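Local coordinates for aromatic amino acid beta-eliminating lyase/threonine aldolase (Exiguobacterium sibiricum, PDB 3LWS), which belongs to the beta-eliminating lyase family of the pyridoxal-phosphate-dependent aminotransferase clan and carries its cofactor covalently attached to its own chain, at residues Lys255-Gln260 with Val333-Gly338; Arg178-Leu183 with Tyr249-Arg254; His98-Glu103 with Thr115-Ala120; Ala121-Leu124 with Asp128-Lys131; Gly318-Val321 with Tyr326-Thr329. All blocks are in the same frame, centred on the assembly; numbering follows the deposited sequence.

Contact 1 of 5, residues Lys255-Gln260 with Val333-Gly338; sequences KDRMGQ and VGDAYG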
# COMPACT_ATOMS: atom_id res chain seq x y z
N LYS A 255 -15.59 -15.24 -9.65
CA LYS A 255 -15.62 -16.32 -8.65
C LYS A 255 -16.10 -17.66 -9.20
O LYS A 255 -15.66 -18.72 -8.72
CB LYS A 255 -16.42 -15.90 -7.41
CG LYS A 255 -17.88 -15.55 -7.66
CD LYS A 255 -18.57 -15.20 -6.36
CE LYS A 255 -19.99 -14.76 -6.56
NZ LYS A 255 -20.76 -15.66 -7.42
N ASP A 256 -16.92 -17.62 -10.25
CA ASP A 256 -17.54 -18.79 -10.79
C ASP A 256 -16.99 -19.15 -12.16
O ASP A 256 -17.66 -19.84 -12.95
CB ASP A 256 -19.05 -18.56 -10.88
CG ASP A 256 -19.71 -18.42 -9.51
OD1 ASP A 256 -19.13 -18.87 -8.48
OD2 ASP A 256 -20.85 -17.89 -9.49
N ARG A 257 -15.78 -18.68 -12.45
CA ARG A 257 -15.14 -19.03 -13.71
C ARG A 257 -13.91 -19.89 -13.52
O ARG A 257 -13.29 -20.28 -14.52
CB ARG A 257 -14.73 -17.77 -14.48
CG ARG A 257 -15.85 -16.85 -14.77
CD ARG A 257 -15.37 -15.59 -15.44
NE ARG A 257 -16.53 -14.76 -15.74
CZ ARG A 257 -16.51 -13.60 -16.41
NH1 ARG A 257 -15.37 -13.10 -16.88
NH2 ARG A 257 -17.65 -12.95 -16.63
N MSE A 258 -13.53 -20.20 -12.29
CA MSE A 258 -12.30 -20.97 -12.04
C MSE A 258 -12.36 -22.38 -12.62
O MSE A 258 -11.33 -22.94 -13.01
CB MSE A 258 -11.96 -21.04 -10.56
CG MSE A 258 -11.81 -19.67 -9.91
SE MSE A 258 -10.27 -18.70 -10.62
CE MSE A 258 -11.01 -16.90 -10.40
N GLY A 259 -13.57 -22.92 -12.70
CA GLY A 259 -13.80 -24.24 -13.29
C GLY A 259 -13.51 -24.28 -14.77
O GLY A 259 -12.82 -25.20 -15.26
N GLN A 260 -14.01 -23.28 -15.48
CA GLN A 260 -13.77 -23.22 -16.90
C GLN A 260 -12.28 -22.97 -17.18
O GLN A 260 -11.72 -23.62 -18.07
CB GLN A 260 -14.70 -22.23 -17.60
CG GLN A 260 -14.43 -20.76 -17.41
CD GLN A 260 -15.71 -19.92 -17.51
OE1 GLN A 260 -16.65 -20.08 -16.72
NE2 GLN A 260 -15.75 -19.03 -18.48
N VAL A 333 -4.44 -19.59 -16.91
CA VAL A 333 -5.61 -19.32 -17.78
C VAL A 333 -6.63 -18.40 -17.08
O VAL A 333 -6.99 -18.60 -15.88
CB VAL A 333 -6.28 -20.65 -18.32
CG1 VAL A 333 -7.61 -20.37 -19.10
CG2 VAL A 333 -5.33 -21.42 -19.22
N GLY A 334 -7.13 -17.43 -17.85
CA GLY A 334 -8.11 -16.44 -17.41
C GLY A 334 -9.05 -16.09 -18.55
O GLY A 334 -9.27 -16.90 -19.45
N ASP A 335 -9.56 -14.85 -18.56
CA ASP A 335 -10.59 -14.44 -19.51
C ASP A 335 -10.08 -14.38 -20.95
O ASP A 335 -10.86 -14.55 -21.87
CB ASP A 335 -11.19 -13.08 -19.11
CG ASP A 335 -12.20 -13.19 -17.98
OD1 ASP A 335 -12.70 -14.30 -17.70
OD2 ASP A 335 -12.49 -12.15 -17.38
N ALA A 336 -8.78 -14.19 -21.15
CA ALA A 336 -8.25 -14.03 -22.48
C ALA A 336 -8.46 -15.23 -23.41
O ALA A 336 -8.90 -15.03 -24.56
CB ALA A 336 -6.78 -13.62 -22.44
N TYR A 337 -8.19 -16.44 -22.92
CA TYR A 337 -8.34 -17.65 -23.71
C TYR A 337 -9.75 -17.80 -24.27
O TYR A 337 -9.92 -18.12 -25.44
CB TYR A 337 -8.03 -18.90 -22.91
CG TYR A 337 -8.04 -20.18 -23.73
CD1 TYR A 337 -7.07 -20.42 -24.68
CD2 TYR A 337 -9.04 -21.14 -23.56
CE1 TYR A 337 -7.06 -21.57 -25.43
CE2 TYR A 337 -9.04 -22.30 -24.29
CZ TYR A 337 -8.04 -22.50 -25.23
OH TYR A 337 -7.98 -23.62 -26.01
N GLY A 338 -10.75 -17.58 -23.43
CA GLY A 338 -12.16 -17.73 -23.85
C GLY A 338 -12.63 -16.73 -24.89
O GLY A 338 -13.71 -16.87 -25.43
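A surface salt bridge joins Arg257, at the junction of helix 241-254 with helix 258-273, to Asp335, in the loop that follows strand 326-332. The two side chains cross at about a right angle. Arg257 does the touching with NH1, which lies 3.0 Å from OD1 of Asp335, in a weak hydrogen bond with an N-H...O angle of 144°. OD2 of Asp335 is scarcely farther from Arg257 NH1, at 3.1 Å, so a single nitrogen faces both oxygens instead of two nitrogens taking one each. The carboxylate approaches at the edge of the guanidinium, with the two planes turned 56° apart. With CG anti to its carbonyl carbon (chi1 -58°), the arginine starts off toward the loop, and its straight run from CG to NE carries the charge across. Its CD also comes alongside Asp335 OD1, at 3.7 Å. The aspartate has other partners: OD2 makes a salt bridge with Arg254 NE, and OD1 is hydrogen-bonded to the hydroxyl of Tyr261, its strongest polar partner. Its backbone N is hydrogen-bonded to His19 ND1, which ties the loop to the N-terminal part of the chain. Two arginines and a tyrosine round one carboxylate would favour its ionised form. The result is a charged cluster joining the junction of helices 241-254 and 258-273 to the loop between strand 326-332 and helix 342-355.

Contact 2 of 5, residues Arg178-Leu183 with Tyr249-Arg254; sequences RLFEML and YYYELR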
# COMPACT_ATOMS: atom_id res chain seq x y z
N ARG A 178 -3.38 -18.45 -4.77
CA ARG A 178 -4.14 -19.10 -5.82
C ARG A 178 -5.19 -20.08 -5.28
O ARG A 178 -5.45 -21.11 -5.91
CB ARG A 178 -3.22 -19.83 -6.81
CG ARG A 178 -2.22 -18.90 -7.47
CD ARG A 178 -1.17 -19.55 -8.38
NE ARG A 178 -0.43 -18.45 -8.98
CZ ARG A 178 0.45 -17.68 -8.33
NH1 ARG A 178 0.78 -17.92 -7.06
NH2 ARG A 178 1.00 -16.64 -8.94
N LEU A 179 -5.82 -19.78 -4.15
CA LEU A 179 -6.81 -20.73 -3.59
C LEU A 179 -8.05 -20.92 -4.47
O LEU A 179 -8.51 -22.05 -4.64
CB LEU A 179 -7.27 -20.36 -2.18
CG LEU A 179 -8.37 -21.26 -1.52
CD1 LEU A 179 -7.90 -22.63 -1.24
CD2 LEU A 179 -8.82 -20.66 -0.21
N PHE A 180 -8.59 -19.85 -5.02
CA PHE A 180 -9.82 -19.97 -5.82
C PHE A 180 -9.59 -20.90 -7.01
O PHE A 180 -10.46 -21.71 -7.35
CB PHE A 180 -10.33 -18.60 -6.26
CG PHE A 180 -10.61 -17.69 -5.10
CD1 PHE A 180 -11.71 -17.94 -4.26
CD2 PHE A 180 -9.74 -16.66 -4.77
CE1 PHE A 180 -11.96 -17.15 -3.12
CE2 PHE A 180 -9.99 -15.86 -3.63
CZ PHE A 180 -11.11 -16.11 -2.82
N GLU A 181 -8.37 -20.84 -7.56
CA GLU A 181 -7.99 -21.58 -8.72
C GLU A 181 -8.00 -23.06 -8.44
O GLU A 181 -8.16 -23.84 -9.39
CB GLU A 181 -6.59 -21.17 -9.23
CG GLU A 181 -6.50 -19.76 -9.77
CD GLU A 181 -6.20 -18.70 -8.72
OE1 GLU A 181 -6.76 -18.79 -7.61
OE2 GLU A 181 -5.40 -17.77 -9.02
N MSE A 182 -7.78 -23.44 -7.18
CA MSE A 182 -7.69 -24.84 -6.76
C MSE A 182 -9.03 -25.51 -6.42
O MSE A 182 -9.10 -26.73 -6.30
CB MSE A 182 -6.78 -24.97 -5.54
CG MSE A 182 -5.35 -24.71 -5.80
SE MSE A 182 -4.61 -25.94 -7.11
CE MSE A 182 -5.35 -27.67 -6.64
N LEU A 183 -10.08 -24.71 -6.24
CA LEU A 183 -11.36 -25.26 -5.79
C LEU A 183 -12.03 -26.24 -6.79
O LEU A 183 -12.53 -27.26 -6.36
CB LEU A 183 -12.30 -24.13 -5.30
CG LEU A 183 -11.71 -23.28 -4.16
CD1 LEU A 183 -12.68 -22.25 -3.59
CD2 LEU A 183 -11.17 -24.12 -3.04
N TYR A 249 -15.27 -6.26 -6.86
CA TYR A 249 -15.80 -6.31 -8.22
C TYR A 249 -15.26 -7.47 -9.03
O TYR A 249 -16.04 -8.15 -9.71
CB TYR A 249 -15.52 -5.03 -9.01
CG TYR A 249 -16.04 -5.04 -10.44
CD1 TYR A 249 -17.27 -4.49 -10.75
CD2 TYR A 249 -15.27 -5.55 -11.48
CE1 TYR A 249 -17.76 -4.53 -12.07
CE2 TYR A 249 -15.77 -5.56 -12.81
CZ TYR A 249 -17.01 -5.04 -13.07
OH TYR A 249 -17.48 -5.03 -14.35
N TYR A 250 -13.93 -7.68 -9.03
CA TYR A 250 -13.36 -8.79 -9.83
C TYR A 250 -13.64 -10.13 -9.18
O TYR A 250 -13.78 -11.14 -9.86
CB TYR A 250 -11.89 -8.55 -10.20
CG TYR A 250 -11.82 -7.42 -11.19
CD1 TYR A 250 -12.28 -7.59 -12.50
CD2 TYR A 250 -11.37 -6.16 -10.83
CE1 TYR A 250 -12.28 -6.56 -13.38
CE2 TYR A 250 -11.37 -5.12 -11.72
CZ TYR A 250 -11.83 -5.32 -12.98
OH TYR A 250 -11.81 -4.29 -13.89
N TYR A 251 -13.77 -10.12 -7.85
CA TYR A 251 -14.24 -11.31 -7.15
C TYR A 251 -15.65 -11.68 -7.62
O TYR A 251 -15.88 -12.81 -8.06
CB TYR A 251 -14.19 -11.15 -5.62
CG TYR A 251 -14.78 -12.33 -4.90
CD1 TYR A 251 -14.04 -13.49 -4.71
CD2 TYR A 251 -16.12 -12.31 -4.48
CE1 TYR A 251 -14.59 -14.60 -4.07
CE2 TYR A 251 -16.68 -13.43 -3.84
CZ TYR A 251 -15.92 -14.56 -3.65
OH TYR A 251 -16.44 -15.66 -3.02
N GLU A 252 -16.59 -10.74 -7.55
CA GLU A 252 -17.95 -11.06 -7.97
C GLU A 252 -17.97 -11.46 -9.44
O GLU A 252 -18.63 -12.46 -9.79
CB GLU A 252 -18.92 -9.90 -7.68
CG GLU A 252 -19.15 -9.72 -6.21
CD GLU A 252 -19.77 -10.94 -5.55
OE1 GLU A 252 -20.61 -11.61 -6.19
OE2 GLU A 252 -19.41 -11.24 -4.39
N LEU A 253 -17.15 -10.79 -10.27
CA LEU A 253 -17.07 -11.11 -11.71
C LEU A 253 -16.54 -12.51 -12.02
O LEU A 253 -17.06 -13.18 -12.90
CB LEU A 253 -16.21 -10.09 -12.44
CG LEU A 253 -16.12 -10.16 -13.99
CD1 LEU A 253 -17.43 -9.62 -14.64
CD2 LEU A 253 -14.91 -9.38 -14.50
N ARG A 254 -15.54 -12.97 -11.29
CA ARG A 254 -14.82 -14.16 -11.72
C ARG A 254 -14.89 -15.37 -10.79
O ARG A 254 -14.34 -16.41 -11.12
CB ARG A 254 -13.36 -13.80 -12.02
CG ARG A 254 -13.20 -12.87 -13.22
CD ARG A 254 -11.75 -12.68 -13.63
NE ARG A 254 -11.64 -11.80 -14.79
CZ ARG A 254 -11.09 -10.57 -14.80
NH1 ARG A 254 -10.53 -10.05 -13.72
NH2 ARG A 254 -11.08 -9.86 -15.93
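Tyr251 of helix 241-254 meets Phe180 of helix 179-186, and this ring pair is the whole of the direct contact. Following the chain from Tyr249, the first two rings pack on each other: CD2 of Tyr249 stands 3.6 Å above the plane of the Tyr250 ring, over its centre, so an edge of the first ring rests on a face of the second. Next comes Tyr251, whose CG lies anti to the backbone N (chi1 175°), throwing the ring out from the helix toward the neighbouring one. Its CE1 is 3.8 Å from CE1 of Phe180, and the same Tyr251 CE1 is 4.0 Å from Phe180 CZ. The result is an offset edge-to-face pair, the tyrosine giving the edge, with centroids 5.7 Å apart and planes at 64°. The backbones stand well apart, the nearest CA atoms, of Phe180 and Arg254, being 9.7 Å from each other, so the two long aromatic side chains span the gap. Glu252 follows, salt-bridged to Lys55, and Leu253 then lays CD2 over the centre of the Arg254 guanidinium. At the start of the other segment, just after strand 171-176, Arg178 NH1 is hydrogen-bonded to O3 of the modified lysine LLP at position 206, which places this helix start beside the cofactor. Around the pair, Phe56 sets a second edge-to-face ring against Tyr251, and Met258 of helix 258-273 packs on Phe180. Helix 24-31 lies against Tyr249 and Tyr250, while helix 190-194 backs Leu179 and Leu183.

Contact 3 of 5, residues His98-Glu103 with Thr115-Ala120; sequences HLEIHE and TILVGA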
# COMPACT_ATOMS: atom_id res chain seq x y z
N HIS A 98 7.32 -17.86 -1.45
CA HIS A 98 7.39 -16.43 -1.82
C HIS A 98 8.22 -15.61 -0.85
O HIS A 98 9.02 -14.73 -1.27
CB HIS A 98 5.97 -15.85 -1.93
CG HIS A 98 5.87 -14.59 -2.75
ND1 HIS A 98 6.08 -13.33 -2.22
CD2 HIS A 98 5.57 -14.40 -4.05
CE1 HIS A 98 5.93 -12.43 -3.17
NE2 HIS A 98 5.59 -13.05 -4.28
N LEU A 99 8.05 -15.89 0.45
CA LEU A 99 8.79 -15.16 1.49
C LEU A 99 10.31 -15.38 1.42
O LEU A 99 11.06 -14.54 1.84
CB LEU A 99 8.28 -15.52 2.91
CG LEU A 99 6.84 -15.07 3.21
CD1 LEU A 99 5.87 -16.19 2.94
CD2 LEU A 99 6.64 -14.56 4.63
N GLU A 100 10.72 -16.52 0.90
CA GLU A 100 12.11 -16.92 0.80
C GLU A 100 12.80 -16.32 -0.41
O GLU A 100 13.97 -15.91 -0.32
CB GLU A 100 12.21 -18.45 0.69
CG GLU A 100 13.65 -18.99 0.85
CD GLU A 100 14.19 -18.80 2.26
OE1 GLU A 100 13.44 -18.35 3.17
OE2 GLU A 100 15.38 -19.13 2.46
N ILE A 101 12.09 -16.28 -1.54
CA ILE A 101 12.72 -15.90 -2.82
C ILE A 101 12.19 -14.62 -3.50
O ILE A 101 12.82 -14.12 -4.39
CB ILE A 101 12.67 -17.06 -3.84
CG1 ILE A 101 11.20 -17.36 -4.22
CG2 ILE A 101 13.41 -18.32 -3.27
CD1 ILE A 101 10.98 -18.49 -5.23
N HIS A 102 11.06 -14.08 -3.09
CA HIS A 102 10.52 -12.96 -3.87
C HIS A 102 10.29 -11.68 -3.02
O HIS A 102 9.68 -10.74 -3.51
CB HIS A 102 9.22 -13.39 -4.55
CG HIS A 102 9.40 -14.35 -5.68
ND1 HIS A 102 10.14 -14.05 -6.80
CD2 HIS A 102 8.90 -15.59 -5.88
CE1 HIS A 102 10.09 -15.07 -7.64
NE2 HIS A 102 9.35 -16.02 -7.11
N GLU A 103 10.80 -11.60 -1.79
CA GLU A 103 10.48 -10.44 -0.91
C GLU A 103 11.73 -9.70 -0.38
O GLU A 103 11.66 -8.92 0.60
CB GLU A 103 9.55 -10.89 0.22
CG GLU A 103 8.18 -11.38 -0.27
CD GLU A 103 7.31 -11.96 0.82
OE1 GLU A 103 7.56 -11.68 2.01
OE2 GLU A 103 6.41 -12.74 0.49
N THR A 115 14.14 -19.70 9.06
CA THR A 115 13.31 -20.55 8.24
C THR A 115 14.00 -21.89 7.96
O THR A 115 15.19 -21.92 7.66
CB THR A 115 12.90 -19.80 6.94
OG1 THR A 115 14.04 -19.62 6.09
CG2 THR A 115 12.38 -18.40 7.26
N ILE A 116 13.27 -22.98 8.12
CA ILE A 116 13.71 -24.31 7.70
C ILE A 116 13.02 -24.56 6.38
O ILE A 116 11.79 -24.46 6.32
CB ILE A 116 13.28 -25.42 8.67
CG1 ILE A 116 13.99 -25.26 10.02
CG2 ILE A 116 13.50 -26.83 8.05
CD1 ILE A 116 13.42 -26.13 11.12
N LEU A 117 13.80 -24.88 5.34
CA LEU A 117 13.23 -25.12 4.02
C LEU A 117 12.92 -26.61 3.93
O LEU A 117 13.78 -27.42 4.16
CB LEU A 117 14.18 -24.63 2.93
CG LEU A 117 14.66 -23.17 3.09
CD1 LEU A 117 15.64 -22.74 1.91
CD2 LEU A 117 13.51 -22.20 3.20
N VAL A 118 11.67 -26.96 3.66
CA VAL A 118 11.22 -28.34 3.84
C VAL A 118 11.21 -29.03 2.48
O VAL A 118 10.57 -28.56 1.56
CB VAL A 118 9.80 -28.43 4.44
CG1 VAL A 118 9.56 -29.82 4.99
CG2 VAL A 118 9.59 -27.40 5.52
N GLY A 119 11.93 -30.14 2.36
CA GLY A 119 11.86 -31.00 1.17
C GLY A 119 12.89 -30.64 0.12
O GLY A 119 14.04 -30.42 0.46
N ALA A 120 12.49 -30.65 -1.15
CA ALA A 120 13.37 -30.25 -2.27
C ALA A 120 12.73 -29.17 -3.15
O ALA A 120 11.50 -29.12 -3.28
CB ALA A 120 13.75 -31.49 -3.14
O HOH W 1 16.22 -20.63 4.67
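The odd feature here is a carboxylate wedged between a hydroxyl, a water and a leucine's methyl groups: Glu100, on helix 98-101, meets Thr115 and Leu117 of strand 114-117. Its OE1 lies 3.2 Å from OG1 of Thr115, a long approach in which the hydroxyl proton could also serve a different acceptor, which makes this bond uncertain. A water gives a second, indirect link: it bridges the two side chains, donating to Glu100 OE2 at 2.8 Å and standing 2.8 Å from Thr115 OG1. Leu117 approaches the glutamate from the opposite direction, its CD2 only 3.6 Å from Glu100 CD, and its CD1 3.7 Å from Glu100 OE2. Glu100 gets there by a bend: CG is anti to the backbone N (chi1 -169°), and a turn at chi2 (68°) then swings the carboxylate over to the strand. On the other side of the short helix, His98 ND1 donates to OE2 of Glu103 at 2.8 Å in a nearly straight bond (170°); it meets the anti lone pair of Glu103 OE2, which lies close to the His98 ring plane. Glu103 OE1 bonds to Gln76. The strongest partner of the Glu100 carboxylate lies beyond these segments: OE1 bonds to the hydroxyl of Tyr93, while OE2 makes a salt bridge with Lys108. With a lysine, a tyrosine and a water round it, Glu100 is probably ionised, and its carboxylate links helix 98-101 to strands 90-93 and 114-117 and to helix 106-110.

Contact 4 of 5, residues Ala121-Leu124 with Asp128-Lys131; sequences ADRL and DEIK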
# COMPACT_ATOMS: atom_id res chain seq x y z
N ALA A 121 13.56 -28.35 -3.78
CA ALA A 121 13.11 -27.23 -4.62
C ALA A 121 12.24 -27.64 -5.81
O ALA A 121 11.40 -26.87 -6.26
CB ALA A 121 14.30 -26.48 -5.14
N ASP A 122 12.43 -28.85 -6.31
CA ASP A 122 11.77 -29.27 -7.52
C ASP A 122 10.55 -30.18 -7.27
O ASP A 122 10.08 -30.84 -8.19
CB ASP A 122 12.79 -29.99 -8.39
CG ASP A 122 13.24 -31.30 -7.80
OD1 ASP A 122 13.22 -31.43 -6.54
OD2 ASP A 122 13.61 -32.18 -8.60
N ARG A 123 10.06 -30.26 -6.03
CA ARG A 123 8.93 -31.14 -5.73
C ARG A 123 8.17 -30.67 -4.50
O ARG A 123 8.62 -29.78 -3.79
CB ARG A 123 9.43 -32.58 -5.49
CG ARG A 123 10.44 -32.71 -4.35
CD ARG A 123 10.54 -34.11 -3.85
NE ARG A 123 11.60 -34.33 -2.86
CZ ARG A 123 11.55 -34.01 -1.57
NH1 ARG A 123 10.49 -33.40 -1.02
NH2 ARG A 123 12.59 -34.30 -0.81
N LEU A 124 7.04 -31.30 -4.25
CA LEU A 124 6.33 -31.04 -2.99
C LEU A 124 7.11 -31.67 -1.83
O LEU A 124 7.78 -32.69 -1.98
CB LEU A 124 4.91 -31.62 -3.01
CG LEU A 124 3.88 -31.05 -3.97
CD1 LEU A 124 2.56 -31.78 -3.74
CD2 LEU A 124 3.71 -29.53 -3.79
N ASP A 128 6.27 -37.30 5.48
CA ASP A 128 7.39 -37.69 6.33
C ASP A 128 8.31 -36.53 6.68
O ASP A 128 8.78 -36.44 7.83
CB ASP A 128 8.23 -38.80 5.71
CG ASP A 128 7.52 -40.15 5.73
OD1 ASP A 128 6.65 -40.37 6.58
OD2 ASP A 128 7.86 -40.98 4.87
N GLU A 129 8.59 -35.68 5.70
CA GLU A 129 9.42 -34.49 5.95
C GLU A 129 8.79 -33.50 6.94
O GLU A 129 9.49 -32.92 7.73
CB GLU A 129 9.77 -33.78 4.65
CG GLU A 129 10.87 -34.51 3.90
CD GLU A 129 10.99 -34.07 2.47
OE1 GLU A 129 9.99 -33.63 1.87
OE2 GLU A 129 12.09 -34.20 1.92
N ILE A 130 7.47 -33.34 6.90
CA ILE A 130 6.74 -32.53 7.88
C ILE A 130 6.83 -33.18 9.27
O ILE A 130 7.12 -32.52 10.24
CB ILE A 130 5.26 -32.36 7.46
CG1 ILE A 130 5.14 -31.47 6.19
CG2 ILE A 130 4.40 -31.80 8.58
CD1 ILE A 130 3.78 -31.50 5.58
N LYS A 131 6.56 -34.48 9.37
CA LYS A 131 6.66 -35.20 10.65
C LYS A 131 8.08 -35.16 11.24
O LYS A 131 8.23 -35.31 12.44
CB LYS A 131 6.21 -36.65 10.52
CG LYS A 131 4.72 -36.85 10.27
CD LYS A 131 4.40 -38.28 9.84
CE LYS A 131 2.91 -38.55 9.83
NZ LYS A 131 2.54 -39.85 9.19
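Arg123 grips Glu129 across the turn that leads into helix 127-131. Residues Ala121 and Asp122 have turn-like backbone angles, and the chain then straightens at Arg123, the residue that makes the contact. Its CG lies between the backbone N and the carbonyl carbon (chi1 58°), and the chain runs straight from CG to NE, bringing the guanidinium head-on to the glutamate, which reaches out from the helix in the opposite direction. The grip is end-on and two-pronged: NH1 of Arg123 donates to Glu129 OE1 at 2.9 Å, and NH2 of Arg123 to Glu129 OE2 at 2.8 Å. Each oxygen uses its syn lone pair. With the two planes 31° apart, OE2 lies near the guanidinium plane and OE1 is tilted from it. Leu124 comes next, and its carbonyl O takes a further bond from Arg123 NH1 at 3.0 Å (157°), close to the plane of the guanidinium. NH1 therefore serves two acceptors, which fixes the rotation of the group. The leucine's own side chain turns to the loops of Gln145, Val151 and Pro153. Glu129 OE1 also accepts the backbone N of Thr126, the residue just ahead of helix 127-131. That is the side-chain-to-backbone half of a capping box, here coupled to a bidentate salt bridge, on the beta-alpha-beta crossover from strand 114-117 to strand 138-142.

Contact 5 of 5, residues Gly318-Val321 with Tyr326-Thr329; sequences GYLV and YCST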
# COMPACT_ATOMS: atom_id res chain seq x y z
N GLY A 318 4.93 -15.20 -23.49
CA GLY A 318 5.36 -13.81 -23.36
C GLY A 318 6.79 -13.57 -22.92
O GLY A 318 7.30 -12.46 -23.08
N TYR A 319 7.44 -14.60 -22.40
CA TYR A 319 8.81 -14.52 -21.93
C TYR A 319 9.30 -15.96 -21.71
O TYR A 319 8.48 -16.83 -21.45
CB TYR A 319 8.85 -13.75 -20.60
CG TYR A 319 8.23 -14.56 -19.49
CD1 TYR A 319 6.87 -14.52 -19.24
CD2 TYR A 319 9.03 -15.43 -18.71
CE1 TYR A 319 6.30 -15.30 -18.20
CE2 TYR A 319 8.47 -16.22 -17.70
CZ TYR A 319 7.10 -16.15 -17.45
OH TYR A 319 6.55 -16.95 -16.45
N LEU A 320 10.60 -16.19 -21.79
CA LEU A 320 11.24 -17.46 -21.40
C LEU A 320 12.26 -17.29 -20.26
O LEU A 320 12.83 -16.22 -20.10
CB LEU A 320 11.92 -18.09 -22.60
CG LEU A 320 10.99 -18.57 -23.73
CD1 LEU A 320 11.83 -18.65 -25.05
CD2 LEU A 320 10.33 -19.90 -23.38
N VAL A 321 12.47 -18.34 -19.46
CA VAL A 321 13.47 -18.35 -18.39
C VAL A 321 14.34 -19.55 -18.69
O VAL A 321 13.84 -20.66 -18.67
CB VAL A 321 12.84 -18.45 -16.97
CG1 VAL A 321 13.93 -18.61 -15.88
CG2 VAL A 321 11.97 -17.22 -16.68
N TYR A 326 16.87 -26.58 -21.12
CA TYR A 326 15.50 -26.22 -21.50
C TYR A 326 15.20 -24.80 -21.03
O TYR A 326 15.98 -24.21 -20.29
CB TYR A 326 14.51 -27.24 -20.92
CG TYR A 326 14.29 -27.13 -19.43
CD1 TYR A 326 15.20 -27.64 -18.52
CD2 TYR A 326 13.14 -26.52 -18.94
CE1 TYR A 326 14.96 -27.54 -17.11
CE2 TYR A 326 12.91 -26.38 -17.57
CZ TYR A 326 13.81 -26.91 -16.66
OH TYR A 326 13.51 -26.74 -15.34
N CYS A 327 14.09 -24.23 -21.50
CA CYS A 327 13.63 -22.91 -21.06
C CYS A 327 12.15 -23.00 -20.77
O CYS A 327 11.44 -23.86 -21.31
CB CYS A 327 13.89 -21.83 -22.11
SG CYS A 327 13.37 -22.24 -23.76
N SER A 328 11.67 -22.11 -19.93
CA SER A 328 10.38 -22.28 -19.28
C SER A 328 9.59 -21.00 -19.24
O SER A 328 10.16 -19.92 -19.20
CB SER A 328 10.60 -22.74 -17.84
OG SER A 328 9.39 -22.99 -17.17
N THR A 329 8.27 -21.14 -19.29
CA THR A 329 7.38 -20.02 -19.06
C THR A 329 6.17 -20.51 -18.28
O THR A 329 5.87 -21.72 -18.25
CB THR A 329 6.93 -19.35 -20.34
OG1 THR A 329 6.44 -18.03 -20.04
CG2 THR A 329 5.81 -20.17 -21.05
O HOH W 2 3.98 -16.74 -20.83
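OG1 of Thr329 is held from two sides: it donates to the carbonyl O of Tyr319 at 2.8 Å and accepts a hydrogen bond from a water at 2.9 Å. That water in turn accepts from the backbone N of Gly318, linking the start of 318-321 to the strand. The same Thr329 OG1 lies 3.2 Å above the plane of the Tyr319 ring, offset toward its rim. Tyr319 folds over it because its CG sits between the backbone N and carbonyl carbon (chi1 70°), and the ring's hydroxyl reaches the backbone N of Glu330; at its edge lies CG2 of Val321. Farther along, Val321 and Ser328 form an antiparallel hydrogen-bonded pair: Val321 N to Ser328 O at 2.8 Å, Ser328 N to Val321 O at 2.9 Å. Leu320 packs its CD2 against SG of Cys327 at 3.9 Å, on the side facing helix 298-312, where Ala298 and Ile301 meet these two residues. Beyond, strand 289-295 bonds to Cys327 and Thr329 through the backbones of Phe294 and Leu292, so 326-332 runs between it and the outermost strand, 321-322, of a four-stranded antiparallel sheet.

Overall arrangement
From the N terminus, contact 3 comes first, closing a short excursion through helix 106-110 back to strand 114-117, an outermost strand of the seven-stranded sheet. Contact 4 follows at once, tying the loop after that strand to helix 127-131; the two touch where Gly119 and Val118 meet Glu129. Contact 2 closes a longer loop between helices 179-186 and 241-254. Contact 1 then opens at the next helix, 258-273, and touches contact 2 through the Asp335-Arg254 salt bridge and through Met258 packing on helix 179-186. Its loop runs through the four-stranded antiparallel sheet and encloses contact 5, a tight hairpin at that sheet's edge. None cross. Contacts 1 and 3 lie on opposite sides of the chain's centre.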